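Side-chain contacts in hypothetical protein (Deinococcus radiodurans, PDB 1U5K), which probably takes part in DNA repair and in recombination by the RecF pathway, and binds a zinc ion: residues Tyr89-Ala92 with His93-Ala96; Phe108-Gln111 with Ala112-Phe116; Pro180-Pro183 with Pro184-Asp188; Pro205-Ser208 with Ala209-Pro212; Glu219-Val222 with Thr223-Gly227. One frame throughout, in Å; residues are numbered along the deposited sequence.

Contact 1: Tyr89-Ala92 with His93-Ala96; sequences YAFA and HLMA
Y89 and H93, one helical turn apart, bring their rings near each other at an oblique angle. The two ring centroids are 5.9 Å apart and the planes are inclined at 55°. The nearest side-chain atoms are CE2 of Y89 and CD2 of H93, 4.4 Å apart. H93 has CG anti to its backbone N (chi1 -166°), and Y89 has the same kind of first torsion, which carries both rings off the same flank of helix 86-102. On another flank F91 and L94 lie side by side and point the same way. Here CD2 of the F91 ring meets CD2 of L94 at 4.1 Å. M95 CG lies 3.3 Å from the carbonyl O of F91, and its chain bends beyond that point.

Four successive helical bonds set these positions. H93 N donates to Y89 O at 2.9 Å, and A96 N donates to A92 O at 3.0 Å. L94 and M95 bond in the same way to A90 and F91.

Further out, F53 meets the Y89 ring edge-to-face. Helices 110-125 and 129-141 cover F91 and M95, and P81 of the second subunit packs on H93. Four backbone N-H groups find their carbonyl partners within the helix, while the side chains meet by aromatic and apolar contact. This is plain packing of helix 86-102 against its neighbours and the second subunit, away from the zinc site.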
loop_
_atom_site.group_PDB
_atom_site.type_symbol
_atom_site.label_atom_id
_atom_site.label_comp_id
_atom_site.label_asym_id
_atom_site.label_seq_id
_atom_site.Cartn_x
_atom_site.Cartn_y
_atom_site.Cartn_z
ATOM N N TYR A 89 13.966 -9.282 7.697
ATOM C CA TYR A 89 13.528 -8.792 6.404
ATOM C C TYR A 89 12.380 -7.796 6.555
ATOM O O TYR A 89 12.415 -6.732 5.947
ATOM C CB TYR A 89 13.122 -9.944 5.486
ATOM C CG TYR A 89 12.870 -9.540 4.064
ATOM C CD1 TYR A 89 13.825 -9.763 3.082
ATOM C CD2 TYR A 89 11.643 -8.989 3.678
ATOM C CE1 TYR A 89 13.584 -9.419 1.767
ATOM C CE2 TYR A 89 11.386 -8.650 2.360
ATOM C CZ TYR A 89 12.367 -8.886 1.409
ATOM O OH TYR A 89 12.174 -8.552 0.084
ATOM N N ALA A 90 11.404 -8.132 7.387
ATOM C CA ALA A 90 10.205 -7.331 7.586
ATOM C C ALA A 90 10.537 -5.937 8.093
ATOM O O ALA A 90 9.948 -4.973 7.626
ATOM C CB ALA A 90 9.210 -8.040 8.515
ATOM N N PHE A 91 11.476 -5.827 9.030
ATOM C CA PHE A 91 11.890 -4.545 9.577
ATOM C C PHE A 91 12.792 -3.760 8.621
ATOM O O PHE A 91 12.632 -2.543 8.544
ATOM C CB PHE A 91 12.446 -4.691 11.000
ATOM C CG PHE A 91 11.376 -4.941 12.029
ATOM C CD1 PHE A 91 11.287 -6.155 12.694
ATOM C CD2 PHE A 91 10.408 -3.974 12.294
ATOM C CE1 PHE A 91 10.237 -6.410 13.584
ATOM C CE2 PHE A 91 9.396 -4.212 13.212
ATOM C CZ PHE A 91 9.286 -5.443 13.857
ATOM N N ALA A 92 13.687 -4.419 7.882
ATOM C CA ALA A 92 14.458 -3.784 6.820
ATOM C C ALA A 92 13.499 -3.160 5.807
ATOM O O ALA A 92 13.693 -2.035 5.360
ATOM C CB ALA A 92 15.415 -4.776 6.109
ATOM N N HIS A 93 12.466 -3.908 5.442
ATOM C CA HIS A 93 11.484 -3.489 4.451
ATOM C C HIS A 93 10.678 -2.278 4.929
ATOM O O HIS A 93 10.465 -1.338 4.171
ATOM C CB HIS A 93 10.604 -4.689 4.188
ATOM C CG HIS A 93 9.726 -4.609 2.981
ATOM N ND1 HIS A 93 10.029 -3.850 1.872
ATOM C CD2 HIS A 93 8.578 -5.263 2.688
ATOM C CE1 HIS A 93 9.093 -4.023 0.957
ATOM N NE2 HIS A 93 8.185 -4.849 1.440
ATOM N N LEU A 94 10.274 -2.286 6.192
ATOM C CA LEU A 94 9.667 -1.124 6.815
ATOM C C LEU A 94 10.577 0.106 6.742
ATOM O O LEU A 94 10.119 1.170 6.338
ATOM C CB LEU A 94 9.234 -1.436 8.242
ATOM C CG LEU A 94 8.726 -0.305 9.130
ATOM C CD1 LEU A 94 7.555 0.404 8.484
ATOM C CD2 LEU A 94 8.323 -0.894 10.463
ATOM N N MET A 95 11.842 -0.013 7.128
ATOM C CA MET A 95 12.735 1.151 7.112
ATOM C C MET A 95 12.826 1.687 5.690
ATOM O O MET A 95 12.826 2.901 5.519
ATOM C CB MET A 95 14.138 0.819 7.604
ATOM C CG MET A 95 14.117 0.403 9.067
ATOM S SD MET A 95 13.567 1.664 10.204
ATOM C CE MET A 95 11.862 1.451 10.213
ATOM N N ALA A 96 12.915 0.793 4.709
ATOM C CA ALA A 96 13.068 1.192 3.318
ATOM C C ALA A 96 11.885 2.034 2.827
ATOM O O ALA A 96 12.076 3.136 2.306
ATOM C CB ALA A 96 13.309 0.002 2.433
#

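Contact 2: Phe108-Gln111 with Ala112-Phe116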
loop_
_atom_site.group_PDB
_atom_site.type_symbol
_atom_site.label_atom_id
_atom_site.label_comp_id
_atom_site.label_asym_id
_atom_site.label_seq_id
_atom_site.Cartn_x
_atom_site.Cartn_y
_atom_site.Cartn_z
ATOM N N PHE A 108 16.754 14.149 1.017
ATOM C CA PHE A 108 17.565 13.027 1.476
ATOM C C PHE A 108 19.071 13.249 1.471
ATOM O O PHE A 108 19.743 13.089 0.461
ATOM C CB PHE A 108 17.244 11.726 0.739
ATOM C CG PHE A 108 17.683 10.491 1.489
ATOM C CD1 PHE A 108 16.958 10.002 2.557
ATOM C CD2 PHE A 108 18.843 9.840 1.144
ATOM C CE1 PHE A 108 17.377 8.863 3.234
ATOM C CE2 PHE A 108 19.271 8.696 1.788
ATOM C CZ PHE A 108 18.525 8.194 2.844
ATOM N N SER A 109 19.593 13.574 2.647
ATOM C CA SER A 109 20.954 14.070 2.825
ATOM C C SER A 109 21.922 12.941 3.129
ATOM O O SER A 109 21.518 11.806 3.380
ATOM C CB SER A 109 20.981 15.026 4.016
ATOM O OG SER A 109 20.500 14.380 5.190
ATOM N N GLU A 110 23.211 13.259 3.146
ATOM C CA GLU A 110 24.211 12.281 3.539
ATOM C C GLU A 110 23.975 11.762 4.957
ATOM O O GLU A 110 24.170 10.580 5.224
ATOM C CB GLU A 110 25.634 12.835 3.410
ATOM C CG GLU A 110 26.670 11.788 3.800
ATOM C CD GLU A 110 28.092 12.069 3.349
ATOM O OE1 GLU A 110 28.380 13.206 2.927
ATOM O OE2 GLU A 110 28.937 11.150 3.444
ATOM N N GLN A 111 23.566 12.635 5.869
ATOM C CA GLN A 111 23.325 12.256 7.256
ATOM C C GLN A 111 22.183 11.241 7.317
ATOM O O GLN A 111 22.239 10.261 8.053
ATOM C CB GLN A 111 23.010 13.489 8.101
ATOM C CG GLN A 111 24.171 14.454 8.300
ATOM C CD GLN A 111 24.471 15.379 7.133
ATOM O OE1 GLN A 111 23.701 15.505 6.175
ATOM N NE2 GLN A 111 25.616 16.043 7.222
ATOM N N ALA A 112 21.174 11.453 6.477
ATOM C CA ALA A 112 20.024 10.573 6.369
ATOM C C ALA A 112 20.463 9.231 5.813
ATOM O O ALA A 112 20.093 8.201 6.367
ATOM C CB ALA A 112 18.928 11.217 5.518
ATOM N N PHE A 113 21.300 9.238 4.780
ATOM C CA PHE A 113 21.841 8.009 4.222
ATOM C C PHE A 113 22.561 7.192 5.298
ATOM O O PHE A 113 22.329 5.987 5.442
ATOM C CB PHE A 113 22.797 8.218 3.038
ATOM C CG PHE A 113 23.418 6.917 2.582
ATOM C CD1 PHE A 113 22.685 6.021 1.827
ATOM C CD2 PHE A 113 24.678 6.535 3.023
ATOM C CE1 PHE A 113 23.204 4.790 1.486
ATOM C CE2 PHE A 113 25.212 5.313 2.690
ATOM C CZ PHE A 113 24.481 4.441 1.926
ATOM N N ASP A 114 23.413 7.860 6.066
ATOM C CA ASP A 114 24.230 7.148 7.049
ATOM C C ASP A 114 23.383 6.514 8.151
ATOM O O ASP A 114 23.625 5.383 8.582
ATOM C CB ASP A 114 25.204 8.109 7.725
ATOM C CG ASP A 114 26.374 8.477 6.839
ATOM O OD1 ASP A 114 26.736 7.702 5.922
ATOM O OD2 ASP A 114 26.977 9.547 7.034
ATOM N N LEU A 115 22.404 7.281 8.617
ATOM C CA LEU A 115 21.433 6.799 9.583
ATOM C C LEU A 115 20.589 5.666 9.021
ATOM O O LEU A 115 20.290 4.704 9.736
ATOM C CB LEU A 115 20.498 7.913 10.033
ATOM C CG LEU A 115 20.130 8.171 11.492
ATOM C CD1 LEU A 115 18.641 8.437 11.561
ATOM C CD2 LEU A 115 20.558 7.180 12.566
ATOM N N PHE A 116 20.136 5.800 7.776
ATOM C CA PHE A 116 19.410 4.695 7.147
ATOM C C PHE A 116 20.220 3.394 7.065
ATOM O O PHE A 116 19.747 2.310 7.415
ATOM C CB PHE A 116 18.889 5.100 5.768
ATOM C CG PHE A 116 18.218 3.981 5.049
ATOM C CD1 PHE A 116 16.933 3.601 5.404
ATOM C CD2 PHE A 116 18.870 3.306 4.045
ATOM C CE1 PHE A 116 16.323 2.537 4.775
ATOM C CE2 PHE A 116 18.263 2.254 3.407
ATOM C CZ PHE A 116 16.993 1.865 3.772
HETATM O O HOH W 1 28.092 8.140 3.670
#
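F108 lays its ring against A112 and F113 at the start of helix 110-125, where S109 is the N-cap. The cap bond is made by the S109 side chain: A112 N donates to S109 OG at 3.3 Å. OG reaches that amide because it sits between the backbone N and the carbonyl carbon (chi1 57°). Regular helical bonds follow. F113 N donates to S109 O at 2.9 Å, and D114 and L115 bond likewise to E110 and Q111.

The apolar contacts gather round F108. The CB of A112 lies over one face of the ring in a CH-pi contact, 3.9 Å from the centroid and 23° off the normal. The far edge of the ring reaches the next residue, with CE2 of F108 3.8 Å from CB of F113. F116 CB comes up to the ring edge at CZ. A leucine in place of F108 would probably lose this CH-pi contact and leave the A112 methyl and F113 CB less well covered. F103 meets the F108 ring edge-to-face. L28, of strand 23-29 in the N-terminal region, touches F108 and F116, so the helix start packs against the sheet.

The charged contacts lie on the exposed side. The carboxylates of E110 and D114 are turned 54° from each other, and E110 OE2 is 4.4 Å from D114 OD2. These like charges probably repel weakly. A water bridges the pair by donating to both, at 3.1 Å to E110 OE2 and 2.7 Å to D114 OD1.

Contact 3: Pro180-Pro183 with Pro184-Asp188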
loop_
_atom_site.group_PDB
_atom_site.type_symbol
_atom_site.label_atom_id
_atom_site.label_comp_id
_atom_site.label_asym_id
_atom_site.label_seq_id
_atom_site.Cartn_x
_atom_site.Cartn_y
_atom_site.Cartn_z
ATOM N N PRO A 180 -6.334 8.969 28.344
ATOM C CA PRO A 180 -5.388 8.961 29.468
ATOM C C PRO A 180 -3.951 9.246 29.050
ATOM O O PRO A 180 -3.606 9.046 27.897
ATOM C CB PRO A 180 -5.486 7.541 30.048
ATOM C CG PRO A 180 -6.431 6.774 29.195
ATOM C CD PRO A 180 -7.001 7.671 28.138
ATOM N N PRO A 181 -3.099 9.652 29.980
ATOM C CA PRO A 181 -1.733 10.033 29.632
ATOM C C PRO A 181 -0.921 8.839 29.127
ATOM O O PRO A 181 -1.261 7.705 29.454
ATOM C CB PRO A 181 -1.167 10.580 30.940
ATOM C CG PRO A 181 -2.048 10.091 32.032
ATOM C CD PRO A 181 -3.353 9.732 31.426
ATOM N N TYR A 182 0.061 9.098 28.268
ATOM C CA TYR A 182 1.030 8.072 27.943
ATOM C C TYR A 182 1.757 7.679 29.225
ATOM O O TYR A 182 2.038 8.537 30.063
ATOM C CB TYR A 182 2.057 8.614 26.961
ATOM C CG TYR A 182 1.594 8.737 25.532
ATOM C CD1 TYR A 182 1.687 9.945 24.864
ATOM C CD2 TYR A 182 1.097 7.644 24.837
ATOM C CE1 TYR A 182 1.273 10.053 23.548
ATOM C CE2 TYR A 182 0.742 7.732 23.504
ATOM C CZ TYR A 182 0.835 8.945 22.853
ATOM O OH TYR A 182 0.445 9.081 21.532
ATOM N N PRO A 183 2.093 6.401 29.372
ATOM C CA PRO A 183 2.914 5.982 30.510
ATOM C C PRO A 183 4.309 6.567 30.411
ATOM O O PRO A 183 4.742 7.027 29.344
ATOM C CB PRO A 183 2.917 4.453 30.430
ATOM C CG PRO A 183 2.517 4.109 29.062
ATOM C CD PRO A 183 1.744 5.274 28.493
ATOM N N PRO A 184 4.985 6.617 31.553
ATOM C CA PRO A 184 6.254 7.344 31.659
ATOM C C PRO A 184 7.349 6.956 30.656
ATOM O O PRO A 184 8.086 7.830 30.204
ATOM C CB PRO A 184 6.719 7.070 33.096
ATOM C CG PRO A 184 5.558 6.494 33.824
ATOM C CD PRO A 184 4.534 6.041 32.832
ATOM N N ALA A 185 7.534 5.677 30.351
ATOM C CA ALA A 185 8.613 5.291 29.440
ATOM C C ALA A 185 8.241 5.706 28.010
ATOM O O ALA A 185 9.110 6.072 27.218
ATOM C CB ALA A 185 8.867 3.786 29.512
ATOM N N VAL A 186 6.957 5.649 27.674
ATOM C CA VAL A 186 6.495 6.134 26.376
ATOM C C VAL A 186 6.738 7.627 26.218
ATOM O O VAL A 186 7.323 8.085 25.238
ATOM C CB VAL A 186 5.035 5.740 26.165
ATOM C CG1 VAL A 186 4.419 6.460 24.983
ATOM C CG2 VAL A 186 4.927 4.229 26.048
ATOM N N LEU A 187 6.391 8.392 27.246
ATOM C CA LEU A 187 6.578 9.830 27.241
ATOM C C LEU A 187 8.041 10.190 27.100
ATOM O O LEU A 187 8.417 11.112 26.380
ATOM C CB LEU A 187 6.075 10.487 28.530
ATOM C CG LEU A 187 4.716 11.170 28.493
ATOM C CD1 LEU A 187 4.472 11.808 29.871
ATOM C CD2 LEU A 187 4.637 12.156 27.338
ATOM N N ASP A 188 8.869 9.441 27.815
ATOM C CA ASP A 188 10.285 9.740 27.788
ATOM C C ASP A 188 10.866 9.508 26.396
ATOM O O ASP A 188 11.684 10.282 25.889
ATOM C CB ASP A 188 10.986 8.917 28.868
ATOM C CG ASP A 188 12.461 8.862 28.665
ATOM O OD1 ASP A 188 12.884 7.801 28.166
ATOM O OD2 ASP A 188 13.235 9.809 28.891
#
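Y182 and V186 cross at about a right angle where the chain enters helix 184-192. The touching branch of V186 is CG1, which lies 3.5 Å from CD2 of Y182. CG1 also approaches Y182 CG and CB, so the valine meets the root and one side of the ring and stays clear of the hydroxyl. It gets there by standing anti to the V186 backbone N (chi1 168°). The other branch, CG2, serves the next residue back. It meets CG of P183 at 3.9 Å, and these two side chains cross obliquely. V186 is thus held between tyrosine and proline, one methyl for each. L187 comes to Y182 from the helix side, with its CG 4.0 Å from Y182 CB.

P183 is the N-cap residue. Its carbonyl O accepts from L187 N at 3.0 Å, nearly in line with the C=O bond. A glycine in place of P183 would probably leave V186 CG2 without its ring partner and give the backbone before the helix more freedom to turn. P184 follows as the first helical residue. Proline is tolerated here because N-H groups in the first turn of a helix have no carbonyl partner earlier in it, so the missing N-H costs no helical bond.

The face is completed from helix 211-225, where A217 touches Y182 and L214 touches V186. Y182 also bonds through its backbone to E162. The side chain of L187 is about 13 Å from the zinc ion. The arrangement is a proline-rich helix N-terminus, which here joins the zinc-binding region of RecO to its helical part.

Contact 4: Pro205-Ser208 with Ala209-Pro212; sequences PVPS and ADRP
From V206 the backbone runs extended to P207, then turns through a short 3-10 segment into helix 211-225, with D210 N donating to P207 O at 2.9 Å and R211 N to S208 O at 3.2 Å. In both bonds the donor stands above the carbonyl plane.

R211 reaches back across the turn to V206. Its chain is extended from CG to NE, which carries the guanidinium past S208. Two nitrogens then grip one atom: NE lies 2.9 Å and NH2 3.0 Å from the carbonyl O of V206. That oxygen sits at the guanidinium edge and in its plane, so the grip is side-on. The NE bond is the straighter, at 154° against 142° for NH2.

This is a 3-10 turn leading into an alpha helix, with the arginine side chain bonded to the backbone of the loop before it, within the RecO C-terminal family region. The same guanidinium also reaches helix 129-141 and the residue before it: NH2 forms a salt bridge with D128, and NH1 one with E130. W131 of that helix packs on P205, V206 and R211.

V206 and D210 meet on another side of the turn. Their side chains cross at about a right angle, and V206 CG1 closes to 3.4 Å on D210 CB. P207 lies alongside D210 and points the same way, with CG of P207 4.0 Å from D210 OD2.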
loop_
_atom_site.group_PDB
_atom_site.type_symbol
_atom_site.label_atom_id
_atom_site.label_comp_id
_atom_site.label_asym_id
_atom_site.label_seq_id
_atom_site.Cartn_x
_atom_site.Cartn_y
_atom_site.Cartn_z
ATOM N N PRO A 205 15.195 0.073 25.858
ATOM C CA PRO A 205 14.002 -0.346 25.119
ATOM C C PRO A 205 12.706 -0.130 25.901
ATOM O O PRO A 205 12.665 -0.278 27.120
ATOM C CB PRO A 205 14.237 -1.838 24.854
ATOM C CG PRO A 205 15.245 -2.271 25.885
ATOM C CD PRO A 205 16.097 -1.064 26.129
ATOM N N VAL A 206 11.646 0.238 25.188
ATOM C CA VAL A 206 10.318 0.340 25.765
ATOM C C VAL A 206 9.757 -1.069 25.669
ATOM O O VAL A 206 10.002 -1.765 24.682
ATOM C CB VAL A 206 9.471 1.375 24.997
ATOM C CG1 VAL A 206 7.983 1.191 25.212
ATOM C CG2 VAL A 206 9.880 2.783 25.397
ATOM N N PRO A 207 9.054 -1.513 26.706
ATOM C CA PRO A 207 8.484 -2.858 26.711
ATOM C C PRO A 207 7.488 -3.025 25.578
ATOM O O PRO A 207 6.827 -2.073 25.164
ATOM C CB PRO A 207 7.736 -2.945 28.043
ATOM C CG PRO A 207 8.225 -1.830 28.851
ATOM C CD PRO A 207 8.804 -0.789 27.963
ATOM N N SER A 208 7.357 -4.271 25.143
ATOM C CA SER A 208 6.607 -4.626 23.953
ATOM C C SER A 208 5.152 -4.171 24.071
ATOM O O SER A 208 4.535 -3.772 23.077
ATOM C CB SER A 208 6.740 -6.136 23.721
ATOM O OG SER A 208 5.815 -6.569 22.744
ATOM N N ALA A 209 4.617 -4.216 25.288
ATOM C CA ALA A 209 3.233 -3.830 25.519
ATOM C C ALA A 209 3.028 -2.362 25.162
ATOM O O ALA A 209 1.944 -2.015 24.724
ATOM C CB ALA A 209 2.826 -4.069 26.974
ATOM N N ASP A 210 4.029 -1.509 25.367
ATOM C CA ASP A 210 3.911 -0.080 25.089
ATOM C C ASP A 210 4.257 0.360 23.667
ATOM O O ASP A 210 4.092 1.525 23.307
ATOM C CB ASP A 210 4.762 0.718 26.074
ATOM C CG ASP A 210 4.261 0.611 27.503
ATOM O OD1 ASP A 210 3.035 0.612 27.742
ATOM O OD2 ASP A 210 5.053 0.491 28.457
ATOM N N ARG A 211 4.669 -0.580 22.830
ATOM C CA ARG A 211 5.135 -0.218 21.502
ATOM C C ARG A 211 4.039 0.155 20.508
ATOM O O ARG A 211 4.269 1.069 19.724
ATOM C CB ARG A 211 6.061 -1.290 20.948
ATOM C CG ARG A 211 7.386 -1.359 21.666
ATOM C CD ARG A 211 8.269 -2.447 21.120
ATOM N NE ARG A 211 9.394 -2.661 22.013
ATOM C CZ ARG A 211 10.428 -3.461 21.794
ATOM N NH1 ARG A 211 10.502 -4.171 20.682
ATOM N NH2 ARG A 211 11.411 -3.500 22.685
ATOM N N PRO A 212 2.887 -0.512 20.501
ATOM C CA PRO A 212 1.808 -0.103 19.593
ATOM C C PRO A 212 1.499 1.392 19.703
ATOM O O PRO A 212 1.288 2.025 18.671
ATOM C CB PRO A 212 0.641 -1.020 19.989
ATOM C CG PRO A 212 1.345 -2.261 20.464
ATOM C CD PRO A 212 2.525 -1.726 21.251
#

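Contact 5: Glu219-Val222 with Thr223-Gly227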
loop_
_atom_site.group_PDB
_atom_site.type_symbol
_atom_site.label_atom_id
_atom_site.label_comp_id
_atom_site.label_asym_id
_atom_site.label_seq_id
_atom_site.Cartn_x
_atom_site.Cartn_y
_atom_site.Cartn_z
ATOM N N GLU A 219 2.763 6.977 12.946
ATOM C CA GLU A 219 1.910 6.890 11.769
ATOM C C GLU A 219 1.041 8.134 11.596
ATOM O O GLU A 219 0.962 8.670 10.497
ATOM C CB GLU A 219 1.000 5.663 11.846
ATOM C CG GLU A 219 1.710 4.341 11.628
ATOM C CD GLU A 219 0.761 3.151 11.677
ATOM O OE1 GLU A 219 0.325 2.703 10.607
ATOM O OE2 GLU A 219 0.402 2.671 12.767
ATOM N N LYS A 220 0.408 8.583 12.676
ATOM C CA LYS A 220 -0.442 9.759 12.656
ATOM C C LYS A 220 0.375 11.007 12.321
ATOM O O LYS A 220 0.020 11.788 11.437
ATOM C CB LYS A 220 -1.120 9.944 14.021
ATOM C CG LYS A 220 -2.146 11.066 14.102
ATOM C CD LYS A 220 -3.157 11.084 12.970
ATOM C CE LYS A 220 -4.212 9.998 12.979
ATOM N NZ LYS A 220 -5.257 10.387 11.974
ATOM N N PHE A 221 1.468 11.197 13.048
ATOM C CA PHE A 221 2.335 12.342 12.830
ATOM C C PHE A 221 2.828 12.421 11.390
ATOM O O PHE A 221 2.706 13.479 10.773
ATOM C CB PHE A 221 3.516 12.301 13.805
ATOM C CG PHE A 221 4.462 13.457 13.673
ATOM C CD1 PHE A 221 4.109 14.721 14.098
ATOM C CD2 PHE A 221 5.695 13.293 13.088
ATOM C CE1 PHE A 221 4.993 15.786 14.003
ATOM C CE2 PHE A 221 6.574 14.360 12.968
ATOM C CZ PHE A 221 6.217 15.602 13.429
ATOM N N VAL A 222 3.384 11.333 10.860
ATOM C CA VAL A 222 3.976 11.349 9.526
ATOM C C VAL A 222 2.918 11.619 8.446
ATOM O O VAL A 222 3.138 12.399 7.526
ATOM C CB VAL A 222 4.834 10.098 9.238
ATOM C CG1 VAL A 222 5.211 10.028 7.770
ATOM C CG2 VAL A 222 6.093 10.078 10.096
ATOM N N THR A 223 1.774 10.966 8.560
ATOM C CA THR A 223 0.661 11.088 7.640
ATOM C C THR A 223 0.075 12.494 7.701
ATOM O O THR A 223 -0.303 13.008 6.663
ATOM C CB THR A 223 -0.413 10.031 7.969
ATOM O OG1 THR A 223 0.088 8.726 7.627
ATOM C CG2 THR A 223 -1.579 10.157 6.991
ATOM N N VAL A 224 -0.010 13.129 8.868
ATOM C CA VAL A 224 -0.486 14.510 8.922
ATOM C C VAL A 224 0.556 15.477 8.363
ATOM O O VAL A 224 0.204 16.404 7.649
ATOM C CB VAL A 224 -0.933 14.913 10.330
ATOM C CG1 VAL A 224 -1.189 16.424 10.438
ATOM C CG2 VAL A 224 -2.151 14.102 10.700
ATOM N N GLN A 225 1.836 15.272 8.651
ATOM C CA GLN A 225 2.873 16.229 8.308
ATOM C C GLN A 225 3.338 16.114 6.856
ATOM O O GLN A 225 3.727 17.113 6.257
ATOM C CB GLN A 225 4.098 16.042 9.198
ATOM C CG GLN A 225 3.931 16.362 10.684
ATOM C CD GLN A 225 4.160 17.826 10.974
ATOM O OE1 GLN A 225 5.194 18.377 10.586
ATOM N NE2 GLN A 225 3.190 18.459 11.631
ATOM N N VAL A 226 3.335 14.906 6.300
ATOM C CA VAL A 226 3.968 14.667 5.004
ATOM C C VAL A 226 2.884 14.235 4.039
ATOM O O VAL A 226 2.109 13.346 4.368
ATOM C CB VAL A 226 5.022 13.550 5.044
ATOM C CG1 VAL A 226 5.616 13.272 3.674
ATOM C CG2 VAL A 226 6.109 13.906 6.013
ATOM N N GLY A 227 2.813 14.850 2.863
ATOM C CA GLY A 227 1.950 14.313 1.823
ATOM C C GLY A 227 2.261 12.903 1.343
ATOM O O GLY A 227 3.403 12.456 1.350
#
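The carbonyl O of E219 is gripped twice by T223, once by the backbone and once by the side chain. T223 N donates to it at 3.1 Å, and the T223 hydroxyl OG1 donates at 3.0 Å. The two donors come from opposite faces of the carbonyl plane. OG1 reaches back because it stands anti to the T223 carbonyl carbon and beside the backbone N (chi1 -70°). The hydroxyl is satisfied within the helix in this way.

F221 and Q225 form the main side-chain contact, two residues further along helix 211-225. CG of Q225 lies over one face of the F221 ring, 3.7 Å from the centroid and 17° off the normal. This is a CH-pi contact. The amide of Q225 continues over the rim with its plane only 4° from that of the ring. CE1 of F221 is 3.7 Å from the amide carbon CD of Q225. The polar end of Q225 is held elsewhere, since OE1 accepts from the backbone N of I147.

On a more exposed flank, the bent chain of K220 places CD 3.9 Å from CG2 of V224. The helix ends at Q225, and V226 is the first residue to leave helical angles. Its N still donates to V222 O at 2.8 Å. Its own carbonyl O bonds to H230 NE2.

The polar groups named here each have a partner: T223 OG1 on E219 O, V226 N on V222 O and Q225 OE1 on I147 N. The flat Q225 amide is probably kept from turning both by the ring beneath it and by its bond to I147.

Overall arrangement
All five contacts are local, and all lie within the C-terminal family region, in series along the chain. Contacts 1 and 2 lie on successive helices and touch: CE1 of F116 is 3.6 Å from M95 O. Their centres are 16 Å apart. Contacts 3 and 4 form a second touching pair with centres 11 Å apart. There V186 CG2 meets D210 CB at 3.5 Å, so two helix starts pack together. Contacts 4 and 5 share helix 211-225, one at its start and one at its end, with centres 21 Å apart. Contact 3 is the one near the zinc site: the L187 side chain is about 10 Å from that of the zinc ligand C173.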